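Long-range contacts in TRAP-T family transporter, DctP (Periplasmic binding) subunit (Sulfitobacter sp. NAS-14.1, PDB 4PF8), which binds beta-D-galacturonate and probably serves as the periplasmic solute-binding subunit of a TRAP transporter: residues A143-F148 / L226-I231; L104-K109 / A295-M300; N207-Y212 / A275-I280; P154-E159 / N288-K293. All coordinates share one frame; numbering follows the deposited sequence.

In the fold
Interaction 1 lies in the middle of the group. Its centre is about 11 Å from the centres of interactions 2 and 3 and about 13 Å from that of interaction 4. Interactions 1 and 3 both touch the galacturonate: Arg-146 comes from the first, Asn-207 and its neighbours from the other. Strand 223-230 of interaction 1 has 286-289 of interaction 4 beside it in the same sheet. Interaction 2 joins this region through Phe-106, whose backbone bonds to that of His-229, and through Phe-296, which packs on residues 156-158 of interaction 4. Interactions 2 and 3 do not touch; their nearest atoms are about 12 Å apart.

Interaction 1: A143-F148 / L226-I231; sequences AGARSF and LTQHLI. With GTR (beta-D-galactopyranuronic acid), chain D.
Arg-146 N donates to Leu-230 O at 2.8 Å, and Arg-146 O receives His-229 N at 3.0 Å. These bonds join strands 146-150 and 223-230, which run roughly antiparallel in a four-stranded mixed sheet of this two-lobed solute-binding fold. The arginine chain passes Leu-230 with Arg-146 CD 4.0 Å from Leu-230 CB. It then bends at chi3 (69°), which brings the guanidinium edge to the galacturonate. Arg-146 NH2 makes a nearly straight bond to GTR O6A at 2.9 Å, and Arg-146 NH1 binds the ring oxygen GTR O5 at 3.0 Å. Arg-146 NE forms a salt bridge with Glu-206, which also bonds His-229 NE2. A leucine here would probably leave GTR O6A without this charged partner and Glu-206 without its salt bridge. Farther along the strand, Ser-147 OG accepts from Gln-228 N at 2.9 Å. The His-229 ring lies between two groups: Arg-146 O sits over the centre of one face, and the Phe-148 ring meets the other, their planes 32° apart. His-229 ND1 is fixed by a 2.7 Å hydrogen bond with Thr-227 OG1.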
loop_
_atom_site.group_PDB
_atom_site.type_symbol
_atom_site.label_atom_id
_atom_site.label_comp_id
_atom_site.label_asym_id
_atom_site.label_seq_id
_atom_site.Cartn_x
_atom_site.Cartn_y
_atom_site.Cartn_z
ATOM N N ALA A 143 3.143 5.515 0.635
ATOM C CA ALA A 143 2.759 5.063 -0.696
ATOM C C ALA A 143 1.836 6.087 -1.356
ATOM O O ALA A 143 1.062 5.761 -2.263
ATOM C CB ALA A 143 2.103 3.705 -0.649
ATOM N N GLY A 144 1.952 7.329 -0.912
ATOM C CA GLY A 144 1.202 8.397 -1.537
ATOM C C GLY A 144 -0.275 8.097 -1.602
ATOM O O GLY A 144 -0.820 7.486 -0.713
ATOM N N ALA A 145 -0.930 8.605 -2.650
ATOM C CA ALA A 145 -2.371 8.406 -2.856
ATOM C C ALA A 145 -2.584 7.669 -4.163
ATOM O O ALA A 145 -1.822 7.833 -5.100
ATOM C CB ALA A 145 -3.096 9.749 -2.910
ATOM N N ARG A 146 -3.618 6.840 -4.221
ATOM C CA ARG A 146 -3.928 6.047 -5.397
ATOM C C ARG A 146 -4.961 6.741 -6.264
ATOM O O ARG A 146 -5.927 7.282 -5.739
ATOM C CB ARG A 146 -4.436 4.674 -4.975
ATOM C CG ARG A 146 -3.449 3.917 -4.104
ATOM C CD ARG A 146 -4.050 2.633 -3.522
ATOM N NE ARG A 146 -4.305 1.581 -4.496
ATOM C CZ ARG A 146 -3.460 0.591 -4.806
ATOM N NH1 ARG A 146 -2.267 0.517 -4.241
ATOM N NH2 ARG A 146 -3.808 -0.344 -5.666
ATOM N N SER A 147 -4.738 6.714 -7.579
ATOM C CA SER A 147 -5.631 7.346 -8.552
ATOM C C SER A 147 -5.878 6.396 -9.714
ATOM O O SER A 147 -5.059 5.517 -9.996
ATOM C CB SER A 147 -5.023 8.640 -9.085
ATOM O OG SER A 147 -4.963 9.613 -8.054
ATOM N N PHE A 148 -7.011 6.570 -10.390
ATOM C CA PHE A 148 -7.365 5.687 -11.499
ATOM C C PHE A 148 -6.539 5.913 -12.743
ATOM O O PHE A 148 -6.283 7.055 -13.124
ATOM C CB PHE A 148 -8.844 5.861 -11.874
ATOM C CG PHE A 148 -9.789 5.270 -10.869
ATOM C CD1 PHE A 148 -9.906 3.906 -10.728
ATOM C CD2 PHE A 148 -10.559 6.089 -10.055
ATOM C CE1 PHE A 148 -10.764 3.352 -9.787
ATOM C CE2 PHE A 148 -11.414 5.552 -9.125
ATOM C CZ PHE A 148 -11.522 4.183 -8.985
ATOM N N LEU A 226 -6.570 11.950 -11.416
ATOM C CA LEU A 226 -6.052 12.094 -10.058
ATOM C C LEU A 226 -7.144 12.195 -8.985
ATOM O O LEU A 226 -7.280 13.214 -8.285
ATOM C CB LEU A 226 -5.050 13.256 -9.983
ATOM C CG LEU A 226 -3.829 13.121 -10.904
ATOM C CD1 LEU A 226 -2.996 14.407 -10.874
ATOM C CD2 LEU A 226 -2.969 11.910 -10.567
ATOM N N THR A 227 -7.892 11.105 -8.849
ATOM C CA THR A 227 -8.932 10.980 -7.849
ATOM C C THR A 227 -8.387 10.919 -6.436
ATOM O O THR A 227 -9.050 11.328 -5.502
ATOM C CB THR A 227 -9.761 9.740 -8.129
ATOM O OG1 THR A 227 -8.873 8.647 -8.388
ATOM C CG2 THR A 227 -10.642 9.953 -9.364
ATOM N N GLN A 228 -7.183 10.377 -6.276
ATOM C CA GLN A 228 -6.541 10.323 -4.971
ATOM C C GLN A 228 -7.478 9.760 -3.910
ATOM O O GLN A 228 -7.585 10.283 -2.803
ATOM C CB GLN A 228 -5.999 11.694 -4.617
ATOM C CG GLN A 228 -4.984 12.150 -5.664
ATOM C CD GLN A 228 -4.554 13.607 -5.519
ATOM O OE1 GLN A 228 -5.367 14.489 -5.240
ATOM N NE2 GLN A 228 -3.274 13.858 -5.735
ATOM N N HIS A 229 -8.135 8.653 -4.259
ATOM C CA HIS A 229 -9.280 8.164 -3.506
ATOM C C HIS A 229 -8.873 7.258 -2.344
ATOM O O HIS A 229 -9.699 6.963 -1.485
ATOM C CB HIS A 229 -10.210 7.410 -4.449
ATOM C CG HIS A 229 -9.500 6.389 -5.271
ATOM N ND1 HIS A 229 -9.126 6.612 -6.574
ATOM C CD2 HIS A 229 -9.051 5.150 -4.958
ATOM C CE1 HIS A 229 -8.491 5.551 -7.039
ATOM N NE2 HIS A 229 -8.409 4.659 -6.065
ATOM N N LEU A 230 -7.608 6.830 -2.315
ATOM C CA LEU A 230 -7.133 5.977 -1.230
ATOM C C LEU A 230 -5.728 6.448 -0.878
ATOM O O LEU A 230 -4.951 6.829 -1.763
ATOM C CB LEU A 230 -7.049 4.499 -1.629
ATOM C CG LEU A 230 -8.371 3.730 -1.730
ATOM C CD1 LEU A 230 -8.139 2.477 -2.558
ATOM C CD2 LEU A 230 -8.850 3.419 -0.337
ATOM N N ILE A 231 -5.432 6.420 0.410
ATOM C CA ILE A 231 -4.083 6.678 0.919
ATOM C C ILE A 231 -3.823 5.510 1.857
ATOM O O ILE A 231 -4.410 5.438 2.945
ATOM C CB ILE A 231 -3.995 7.994 1.677
ATOM C CG1 ILE A 231 -4.169 9.184 0.709
ATOM C CG2 ILE A 231 -2.696 8.101 2.456
ATOM C CD1 ILE A 231 -4.434 10.517 1.414
HETATM C C1 GTR D . 1.285 -0.446 -4.498
HETATM C C2 GTR D . 1.768 -0.989 -3.194
HETATM C C3 GTR D . 2.040 -2.470 -3.390
HETATM C C4 GTR D . 0.781 -3.209 -3.823
HETATM C C5 GTR D . 0.309 -2.524 -5.101
HETATM C C6 GTR D . -1.009 -3.127 -5.573
HETATM O O1 GTR D . 0.942 0.968 -4.361
HETATM O O2 GTR D . 3.007 -0.304 -2.863
HETATM O O3 GTR D . 2.411 -2.994 -2.097
HETATM O O4 GTR D . -0.203 -3.054 -2.785
HETATM O O5 GTR D . 0.126 -1.106 -4.905
HETATM O O6A GTR D . -1.792 -2.329 -6.155
HETATM O O6B GTR D . -1.173 -4.365 -5.488
#

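Interaction 2: L104-K109 / A295-M300; sequences LPFVFK and AFQEAM
Phe-106 lays one face of its ring against Gln-297 of helix 293-299, with CG anti to the carbonyl carbon (chi1 -58°) to set it there. Gln-297 CG sits 3.8 Å from the Phe-106 ring centroid and 11° off the normal, a CH-pi contact. The glutamine chain is extended, its amide plane 81° from the ring. Selenomethionine Met-300 meets the ring edge, with CG 4.0 Å from Phe-106 CE2. Its chain bends at chi2, which brings SE and CE against Pro-105, the two side chains crossing at a slant. Met-300 SE is 3.5 Å from Pro-105 CG, and Met-300 CE 3.7 Å from Pro-105 CB. The Phe-296 side chain touches through CB, 3.9 Å from Phe-106 CZ, with its backbone C and O beside Phe-106 CE2; its ring leads away to Ile-155 and Pro-158. No hydrogen bond crosses between the segments. A type II turn from Leu-104 to Val-107 presents Pro-105 and Phe-106 together, Phe-106 taking its positive-phi third position. The turn is held by backbone bonding of Phe-106 to His-229 in strand 223-230 and by Tyr-304 OH on Pro-105 O. Met-177 of helix 172-179 touches both Pro-105 and Met-300, and helix 301-310 packs on Leu-104 and Pro-105.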
loop_
_atom_site.group_PDB
_atom_site.type_symbol
_atom_site.label_atom_id
_atom_site.label_comp_id
_atom_site.label_asym_id
_atom_site.label_seq_id
_atom_site.Cartn_x
_atom_site.Cartn_y
_atom_site.Cartn_z
ATOM N N LEU A 104 -10.340 2.476 3.687
ATOM C CA LEU A 104 -11.592 3.157 3.395
ATOM C C LEU A 104 -11.293 4.372 2.529
ATOM O O LEU A 104 -10.339 5.075 2.771
ATOM C CB LEU A 104 -12.266 3.566 4.707
ATOM C CG LEU A 104 -12.869 2.394 5.488
ATOM C CD1 LEU A 104 -13.223 2.828 6.890
ATOM C CD2 LEU A 104 -14.112 1.846 4.785
ATOM N N PRO A 105 -12.111 4.608 1.497
ATOM C CA PRO A 105 -11.799 5.703 0.584
ATOM C C PRO A 105 -11.910 7.054 1.291
ATOM O O PRO A 105 -12.835 7.283 2.060
ATOM C CB PRO A 105 -12.860 5.581 -0.527
ATOM C CG PRO A 105 -13.843 4.578 -0.066
ATOM C CD PRO A 105 -13.229 3.771 1.062
ATOM N N PHE A 106 -10.937 7.912 1.024
ATOM C CA PHE A 106 -10.891 9.268 1.557
ATOM C C PHE A 106 -10.867 9.329 3.081
ATOM O O PHE A 106 -11.231 10.347 3.663
ATOM C CB PHE A 106 -12.066 10.097 1.007
ATOM C CG PHE A 106 -12.102 10.187 -0.492
ATOM C CD1 PHE A 106 -11.190 10.960 -1.184
ATOM C CD2 PHE A 106 -13.049 9.477 -1.214
ATOM C CE1 PHE A 106 -11.229 11.064 -2.579
ATOM C CE2 PHE A 106 -13.079 9.572 -2.586
ATOM C CZ PHE A 106 -12.164 10.367 -3.268
ATOM N N VAL A 107 -10.421 8.261 3.739
ATOM C CA VAL A 107 -10.436 8.238 5.199
ATOM C C VAL A 107 -9.390 9.209 5.766
ATOM O O VAL A 107 -9.607 9.800 6.825
ATOM C CB VAL A 107 -10.285 6.782 5.758
ATOM C CG1 VAL A 107 -8.856 6.292 5.674
ATOM C CG2 VAL A 107 -10.796 6.698 7.184
ATOM N N PHE A 108 -8.275 9.368 5.059
ATOM C CA PHE A 108 -7.243 10.351 5.402
ATOM C C PHE A 108 -7.483 11.626 4.588
ATOM O O PHE A 108 -7.821 11.573 3.379
ATOM C CB PHE A 108 -5.841 9.822 5.086
ATOM C CG PHE A 108 -5.406 8.644 5.926
ATOM C CD1 PHE A 108 -5.070 8.800 7.251
ATOM C CD2 PHE A 108 -5.336 7.390 5.369
ATOM C CE1 PHE A 108 -4.671 7.741 8.014
ATOM C CE2 PHE A 108 -4.945 6.309 6.117
ATOM C CZ PHE A 108 -4.601 6.472 7.446
ATOM N N LYS A 109 -7.300 12.775 5.228
ATOM C CA LYS A 109 -7.475 14.050 4.520
ATOM C C LYS A 109 -6.322 14.358 3.579
ATOM O O LYS A 109 -6.495 15.062 2.580
ATOM C CB LYS A 109 -7.641 15.169 5.526
ATOM C CG LYS A 109 -8.929 15.001 6.318
ATOM C CD LYS A 109 -9.097 16.036 7.411
ATOM C CE LYS A 109 -10.480 15.907 8.031
ATOM N NZ LYS A 109 -10.996 17.220 8.531
ATOM N N ALA A 295 -18.129 14.733 -5.406
ATOM C CA ALA A 295 -18.922 13.683 -6.029
ATOM C C ALA A 295 -18.325 12.300 -5.796
ATOM O O ALA A 295 -19.067 11.356 -5.563
ATOM C CB ALA A 295 -19.113 13.939 -7.528
ATOM N N PHE A 296 -17.001 12.174 -5.859
ATOM C CA PHE A 296 -16.370 10.901 -5.558
ATOM C C PHE A 296 -16.533 10.538 -4.098
ATOM O O PHE A 296 -16.782 9.370 -3.780
ATOM C CB PHE A 296 -14.881 10.906 -5.942
ATOM C CG PHE A 296 -14.660 10.810 -7.419
ATOM C CD1 PHE A 296 -14.630 9.589 -8.052
ATOM C CD2 PHE A 296 -14.499 11.953 -8.173
ATOM C CE1 PHE A 296 -14.449 9.515 -9.421
ATOM C CE2 PHE A 296 -14.310 11.882 -9.530
ATOM C CZ PHE A 296 -14.284 10.673 -10.153
ATOM N N GLN A 297 -16.395 11.523 -3.217
ATOM C CA GLN A 297 -16.551 11.269 -1.796
ATOM C C GLN A 297 -17.969 10.782 -1.499
ATOM O O GLN A 297 -18.155 9.810 -0.761
ATOM C CB GLN A 297 -16.225 12.512 -0.993
ATOM C CG GLN A 297 -14.749 12.850 -1.051
ATOM C CD GLN A 297 -14.457 14.134 -0.347
ATOM O OE1 GLN A 297 -15.203 15.106 -0.486
ATOM N NE2 GLN A 297 -13.395 14.148 0.432
ATOM N N GLU A 298 -18.964 11.442 -2.081
ATOM C CA GLU A 298 -20.357 11.052 -1.856
ATOM C C GLU A 298 -20.623 9.652 -2.386
ATOM O O GLU A 298 -21.375 8.887 -1.782
ATOM C CB GLU A 298 -21.311 12.049 -2.517
ATOM C CG GLU A 298 -21.375 13.418 -1.850
ATOM C CD GLU A 298 -22.485 14.295 -2.419
ATOM O OE1 GLU A 298 -23.308 13.781 -3.212
ATOM O OE2 GLU A 298 -22.536 15.496 -2.067
ATOM N N ALA A 299 -19.998 9.317 -3.509
ATOM C CA ALA A 299 -20.201 8.019 -4.134
ATOM C C ALA A 299 -19.693 6.899 -3.244
ATOM O O ALA A 299 -20.156 5.770 -3.381
ATOM C CB ALA A 299 -19.507 7.959 -5.472
HETATM N N MSE A 300 -18.773 7.220 -2.332
HETATM C CA MSE A 300 -18.192 6.226 -1.419
HETATM C C MSE A 300 -18.895 6.031 -0.106
HETATM O O MSE A 300 -18.459 5.193 0.679
HETATM C CB MSE A 300 -16.761 6.605 -1.056
HETATM C CG MSE A 300 -15.866 6.699 -2.217
HETATM SE SE MSE A 300 -15.620 5.014 -3.101
HETATM C CE MSE A 300 -14.084 5.775 -4.054
#

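Interaction 3: N207-Y212 / A275-I280; sequences NNPPSY and ASMKII. With GTR (beta-D-galactopyranuronic acid), chain D.
Pro-209 packs its ring on selenomethionine Met-277, with CG 3.8 Å from SE. Next to it, Ile-280 CD1 reaches Tyr-212 CD2 at 3.5 Å, approaching the ring obliquely. Tyr-212 carries CG anti to its own backbone N (chi1 174°), which brings its ring atoms CD2 and CE2 to Ile-280. Its hydroxyl bonds to Ala-221 O. Ser-276 OG lies 3.3 Å from Pro-210 CA. No hydrogen bond links the two segments themselves, but Ser-276 OG bonds Glu-213 of the same short helix, and also Arg-272.

The polar work is done at the other end of 207-212. Asn-207 grips the galacturonate twice. Its OD1 accepts from the anomeric hydroxyl GTR O1 at 2.6 Å, and its ND2 donates to the ring oxygen GTR O5 at 3.0 Å. Asn-208 N also gives a bond to Asn-207 OD1, in the carbonyl plane on a lone pair, which helps hold the amide in its rotation. A valine in place of Asn-207 would probably leave GTR O1 without its acceptor and Asn-208 N without its mate. Asn-208 is the N-cap of helix 209-214: its OD1 accepts from Ser-211 N at 2.9 Å. Asn-208 ND2 bonds to Ala-143 O, tying the cap to the loop that leads into strand 146-150. The arrangement is a capped helix start lining a sugar-acid pocket, backed by the long helix 248-282 that is a hallmark of TRAP solute-binding proteins.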
loop_
_atom_site.group_PDB
_atom_site.type_symbol
_atom_site.label_atom_id
_atom_site.label_comp_id
_atom_site.label_asym_id
_atom_site.label_seq_id
_atom_site.Cartn_x
_atom_site.Cartn_y
_atom_site.Cartn_z
ATOM N N ASN A 207 -3.570 3.363 -8.681
ATOM C CA ASN A 207 -2.330 3.337 -7.933
ATOM C C ASN A 207 -1.687 4.700 -7.874
ATOM O O ASN A 207 -2.146 5.636 -8.516
ATOM C CB ASN A 207 -1.356 2.301 -8.489
ATOM C CG ASN A 207 -0.722 1.497 -7.394
ATOM O OD1 ASN A 207 -0.143 2.074 -6.464
ATOM N ND2 ASN A 207 -0.851 0.163 -7.462
ATOM N N ASN A 208 -0.626 4.797 -7.077
ATOM C CA ASN A 208 0.166 6.010 -6.963
ATOM C C ASN A 208 1.086 6.149 -8.177
ATOM O O ASN A 208 1.209 5.235 -9.008
ATOM C CB ASN A 208 0.952 5.993 -5.635
ATOM C CG ASN A 208 1.851 4.755 -5.501
ATOM O OD1 ASN A 208 2.561 4.405 -6.438
ATOM N ND2 ASN A 208 1.844 4.117 -4.324
ATOM N N PRO A 209 1.679 7.342 -8.342
ATOM C CA PRO A 209 2.404 7.547 -9.597
ATOM C C PRO A 209 3.643 6.646 -9.746
ATOM O O PRO A 209 3.864 6.096 -10.825
ATOM C CB PRO A 209 2.740 9.049 -9.558
ATOM C CG PRO A 209 1.615 9.631 -8.721
ATOM C CD PRO A 209 1.386 8.609 -7.651
ATOM N N PRO A 210 4.415 6.430 -8.675
ATOM C CA PRO A 210 5.563 5.533 -8.876
ATOM C C PRO A 210 5.200 4.086 -9.252
ATOM O O PRO A 210 5.912 3.438 -10.019
ATOM C CB PRO A 210 6.276 5.597 -7.524
ATOM C CG PRO A 210 5.938 6.978 -7.001
ATOM C CD PRO A 210 4.480 7.109 -7.369
ATOM N N SER A 211 4.104 3.583 -8.719
ATOM C CA SER A 211 3.647 2.233 -9.089
ATOM C C SER A 211 3.179 2.178 -10.532
ATOM O O SER A 211 3.509 1.272 -11.258
ATOM C CB SER A 211 2.517 1.768 -8.169
ATOM O OG SER A 211 3.000 1.416 -6.876
ATOM N N TYR A 212 2.382 3.163 -10.921
ATOM C CA TYR A 212 1.849 3.279 -12.289
ATOM C C TYR A 212 2.976 3.375 -13.309
ATOM O O TYR A 212 2.901 2.790 -14.395
ATOM C CB TYR A 212 0.943 4.516 -12.305
ATOM C CG TYR A 212 0.373 4.969 -13.616
ATOM C CD1 TYR A 212 -0.339 4.118 -14.439
ATOM C CD2 TYR A 212 0.464 6.306 -13.985
ATOM C CE1 TYR A 212 -0.884 4.571 -15.614
ATOM C CE2 TYR A 212 -0.076 6.765 -15.163
ATOM C CZ TYR A 212 -0.766 5.915 -15.945
ATOM O OH TYR A 212 -1.292 6.419 -17.115
ATOM N N ALA A 275 9.325 12.553 -9.806
ATOM C CA ALA A 275 10.097 12.022 -10.922
ATOM C C ALA A 275 9.220 11.105 -11.783
ATOM O O ALA A 275 9.282 11.144 -13.015
ATOM C CB ALA A 275 11.305 11.274 -10.416
ATOM N N SER A 276 8.388 10.311 -11.131
ATOM C CA SER A 276 7.492 9.419 -11.865
ATOM C C SER A 276 6.431 10.230 -12.618
ATOM O O SER A 276 6.132 9.921 -13.772
ATOM C CB SER A 276 6.823 8.408 -10.933
ATOM O OG SER A 276 7.755 7.427 -10.546
HETATM N N MSE A 277 5.854 11.252 -11.982
HETATM C CA MSE A 277 4.920 12.141 -12.674
HETATM C C MSE A 277 5.551 12.740 -13.925
HETATM O O MSE A 277 4.908 12.821 -14.972
HETATM C CB MSE A 277 4.445 13.258 -11.752
HETATM C CG MSE A 277 3.443 12.837 -10.709
HETATM SE SE MSE A 277 1.709 12.215 -11.459
HETATM C CE MSE A 277 1.715 13.040 -13.023
ATOM N N LYS A 278 6.804 13.168 -13.826
ATOM C CA LYS A 278 7.490 13.712 -14.994
ATOM C C LYS A 278 7.619 12.673 -16.123
ATOM O O LYS A 278 7.394 12.975 -17.299
ATOM C CB LYS A 278 8.865 14.263 -14.600
ATOM C CG LYS A 278 9.516 15.069 -15.707
ATOM C CD LYS A 278 10.832 15.642 -15.268
ATOM C CE LYS A 278 11.380 16.590 -16.319
ATOM N NZ LYS A 278 11.649 15.901 -17.620
ATOM N N ILE A 279 7.984 11.448 -15.763
ATOM C CA ILE A 279 8.106 10.361 -16.736
ATOM C C ILE A 279 6.760 10.093 -17.418
ATOM O O ILE A 279 6.684 9.919 -18.645
ATOM C CB ILE A 279 8.642 9.095 -16.046
ATOM C CG1 ILE A 279 10.109 9.299 -15.678
ATOM C CG2 ILE A 279 8.499 7.861 -16.941
ATOM C CD1 ILE A 279 10.628 8.298 -14.719
ATOM N N ILE A 280 5.707 10.057 -16.613
ATOM C CA ILE A 280 4.350 9.801 -17.080
ATOM C C ILE A 280 3.952 10.868 -18.076
ATOM O O ILE A 280 3.475 10.569 -19.188
ATOM C CB ILE A 280 3.387 9.793 -15.851
ATOM C CG1 ILE A 280 3.577 8.479 -15.064
ATOM C CG2 ILE A 280 1.941 10.046 -16.241
ATOM C CD1 ILE A 280 3.038 8.581 -13.620
HETATM C C1 GTR D . 1.285 -0.446 -4.498
HETATM C C2 GTR D . 1.768 -0.989 -3.194
HETATM C C3 GTR D . 2.040 -2.470 -3.390
HETATM C C4 GTR D . 0.781 -3.209 -3.823
HETATM C C5 GTR D . 0.309 -2.524 -5.101
HETATM C C6 GTR D . -1.009 -3.127 -5.573
HETATM O O1 GTR D . 0.942 0.968 -4.361
HETATM O O2 GTR D . 3.007 -0.304 -2.863
HETATM O O3 GTR D . 2.411 -2.994 -2.097
HETATM O O4 GTR D . -0.203 -3.054 -2.785
HETATM O O5 GTR D . 0.126 -1.106 -4.905
HETATM O O6A GTR D . -1.792 -2.329 -6.155
HETATM O O6B GTR D . -1.173 -4.365 -5.488
#

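Interaction 4: P154-E159 / N288-K293; sequences PINTPE and NEIADK
Pro-154 opens the contact, its CB 3.9 Å from Asn-288 OD1. That oxygen is bonded to Ser-225 OG, which also bonds Ile-155 N, so one serine holds both segments. Ile-155 O accepts from Asn-288 ND2 at 2.9 Å in a nearly straight bond of 167°. The donor stands above the carbonyl plane of Ile-155, though the oxygen lies close to the amide plane of Asn-288. Asn-288 CG sits between its backbone N and carbonyl carbon (chi1 69°), which points the amide at the loop. Ile-290 CD1 comes within 3.4 Å of Ile-155 O, while the Ile-155 side chain turns to Phe-148. Asn-156 follows, with OD1 2.9 Å from Asn-288 ND2 and the two amide planes 56° apart. Its backbone O takes protons from two waters. One of them, 2.8 Å from Asn-156 O, also donates to Asp-292 O; the other reaches Ala-291 N by a weak bond. Pro-158 then packs on Ala-295 of the following helix. Asp-292 centres an inverse gamma turn and is the N-cap of that helix, with a weak bond from Ala-295 N to OD1. This is a surface loop pinned by an asparagine side chain and water bridges to a strand-to-helix connection.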
loop_
_atom_site.group_PDB
_atom_site.type_symbol
_atom_site.label_atom_id
_atom_site.label_comp_id
_atom_site.label_asym_id
_atom_site.label_seq_id
_atom_site.Cartn_x
_atom_site.Cartn_y
_atom_site.Cartn_z
ATOM N N PRO A 154 -10.690 9.585 -20.043
ATOM C CA PRO A 154 -10.512 10.229 -18.744
ATOM C C PRO A 154 -11.686 9.964 -17.819
ATOM O O PRO A 154 -12.838 9.841 -18.238
ATOM C CB PRO A 154 -10.478 11.730 -19.093
ATOM C CG PRO A 154 -10.113 11.783 -20.525
ATOM C CD PRO A 154 -10.702 10.562 -21.147
ATOM N N ILE A 155 -11.376 9.916 -16.536
ATOM C CA ILE A 155 -12.352 9.894 -15.478
ATOM C C ILE A 155 -12.408 11.260 -14.785
ATOM O O ILE A 155 -11.433 11.702 -14.186
ATOM C CB ILE A 155 -12.007 8.805 -14.472
ATOM C CG1 ILE A 155 -12.207 7.427 -15.108
ATOM C CG2 ILE A 155 -12.854 8.943 -13.220
ATOM C CD1 ILE A 155 -11.444 6.322 -14.381
ATOM N N ASN A 156 -13.558 11.919 -14.898
ATOM C CA ASN A 156 -13.787 13.198 -14.220
ATOM C C ASN A 156 -14.889 13.168 -13.176
ATOM O O ASN A 156 -14.953 14.034 -12.307
ATOM C CB ASN A 156 -14.061 14.303 -15.238
ATOM C CG ASN A 156 -12.786 14.763 -15.911
ATOM O OD1 ASN A 156 -11.946 15.434 -15.294
ATOM N ND2 ASN A 156 -12.605 14.359 -17.146
ATOM N N THR A 157 -15.791 12.202 -13.292
ATOM C CA THR A 157 -16.872 12.019 -12.327
ATOM C C THR A 157 -17.047 10.524 -12.092
ATOM O O THR A 157 -16.581 9.702 -12.901
ATOM C CB THR A 157 -18.222 12.548 -12.854
ATOM O OG1 THR A 157 -18.682 11.688 -13.903
ATOM C CG2 THR A 157 -18.085 13.955 -13.369
ATOM N N PRO A 158 -17.721 10.154 -10.990
ATOM C CA PRO A 158 -17.899 8.716 -10.744
ATOM C C PRO A 158 -18.646 8.034 -11.883
ATOM O O PRO A 158 -18.396 6.856 -12.144
ATOM C CB PRO A 158 -18.728 8.667 -9.457
ATOM C CG PRO A 158 -18.533 10.005 -8.812
ATOM C CD PRO A 158 -18.211 10.986 -9.879
ATOM N N GLU A 159 -19.522 8.755 -12.573
ATOM C CA GLU A 159 -20.305 8.148 -13.640
ATOM C C GLU A 159 -19.396 7.619 -14.774
ATOM O O GLU A 159 -19.778 6.714 -15.541
ATOM C CB GLU A 159 -21.326 9.154 -14.160
ATOM C CG GLU A 159 -22.483 9.433 -13.188
ATOM C CD GLU A 159 -22.065 10.181 -11.916
ATOM O OE1 GLU A 159 -22.637 9.877 -10.842
ATOM O OE2 GLU A 159 -21.189 11.076 -11.978
ATOM N N ASN A 288 -5.437 14.129 -15.921
ATOM C CA ASN A 288 -6.439 15.118 -15.520
ATOM C C ASN A 288 -6.620 15.168 -14.009
ATOM O O ASN A 288 -6.530 14.148 -13.329
ATOM C CB ASN A 288 -7.789 14.884 -16.203
ATOM C CG ASN A 288 -8.485 13.620 -15.732
ATOM O OD1 ASN A 288 -8.106 12.507 -16.100
ATOM N ND2 ASN A 288 -9.547 13.793 -14.952
ATOM N N GLU A 289 -6.837 16.371 -13.502
ATOM C CA GLU A 289 -7.149 16.575 -12.099
ATOM C C GLU A 289 -8.652 16.488 -11.914
ATOM O O GLU A 289 -9.422 16.554 -12.881
ATOM C CB GLU A 289 -6.640 17.923 -11.615
ATOM C CG GLU A 289 -5.139 18.056 -11.631
ATOM C CD GLU A 289 -4.694 19.451 -11.241
ATOM O OE1 GLU A 289 -4.453 19.683 -10.037
ATOM O OE2 GLU A 289 -4.602 20.320 -12.136
ATOM N N ILE A 290 -9.067 16.341 -10.664
ATOM C CA ILE A 290 -10.476 16.299 -10.335
ATOM C C ILE A 290 -10.882 17.602 -9.693
ATOM O O ILE A 290 -10.429 17.938 -8.597
ATOM C CB ILE A 290 -10.813 15.149 -9.395
ATOM C CG1 ILE A 290 -10.426 13.816 -10.033
ATOM C CG2 ILE A 290 -12.297 15.191 -9.022
ATOM C CD1 ILE A 290 -11.098 13.536 -11.335
ATOM N N ALA A 291 -11.724 18.332 -10.416
ATOM C CA ALA A 291 -12.367 19.524 -9.895
ATOM C C ALA A 291 -13.386 19.135 -8.824
ATOM O O ALA A 291 -13.253 19.528 -7.661
ATOM C CB ALA A 291 -13.048 20.292 -11.032
ATOM N N ASP A 292 -14.386 18.335 -9.202
ATOM C CA ASP A 292 -15.475 18.006 -8.271
ATOM C C ASP A 292 -15.142 16.796 -7.391
ATOM O O ASP A 292 -15.649 15.679 -7.627
ATOM C CB ASP A 292 -16.784 17.767 -9.042
ATOM C CG ASP A 292 -18.025 17.774 -8.139
ATOM O OD1 ASP A 292 -17.876 17.752 -6.897
ATOM O OD2 ASP A 292 -19.160 17.807 -8.678
ATOM N N LYS A 293 -14.319 17.000 -6.362
ATOM C CA LYS A 293 -13.936 15.872 -5.486
ATOM C C LYS A 293 -15.115 15.339 -4.645
ATOM O O LYS A 293 -15.198 14.137 -4.329
ATOM C CB LYS A 293 -12.798 16.295 -4.560
HETATM O O HOH W 1 -16.595 14.661 -10.142
HETATM O O HOH W 2 -13.747 16.551 -12.385
#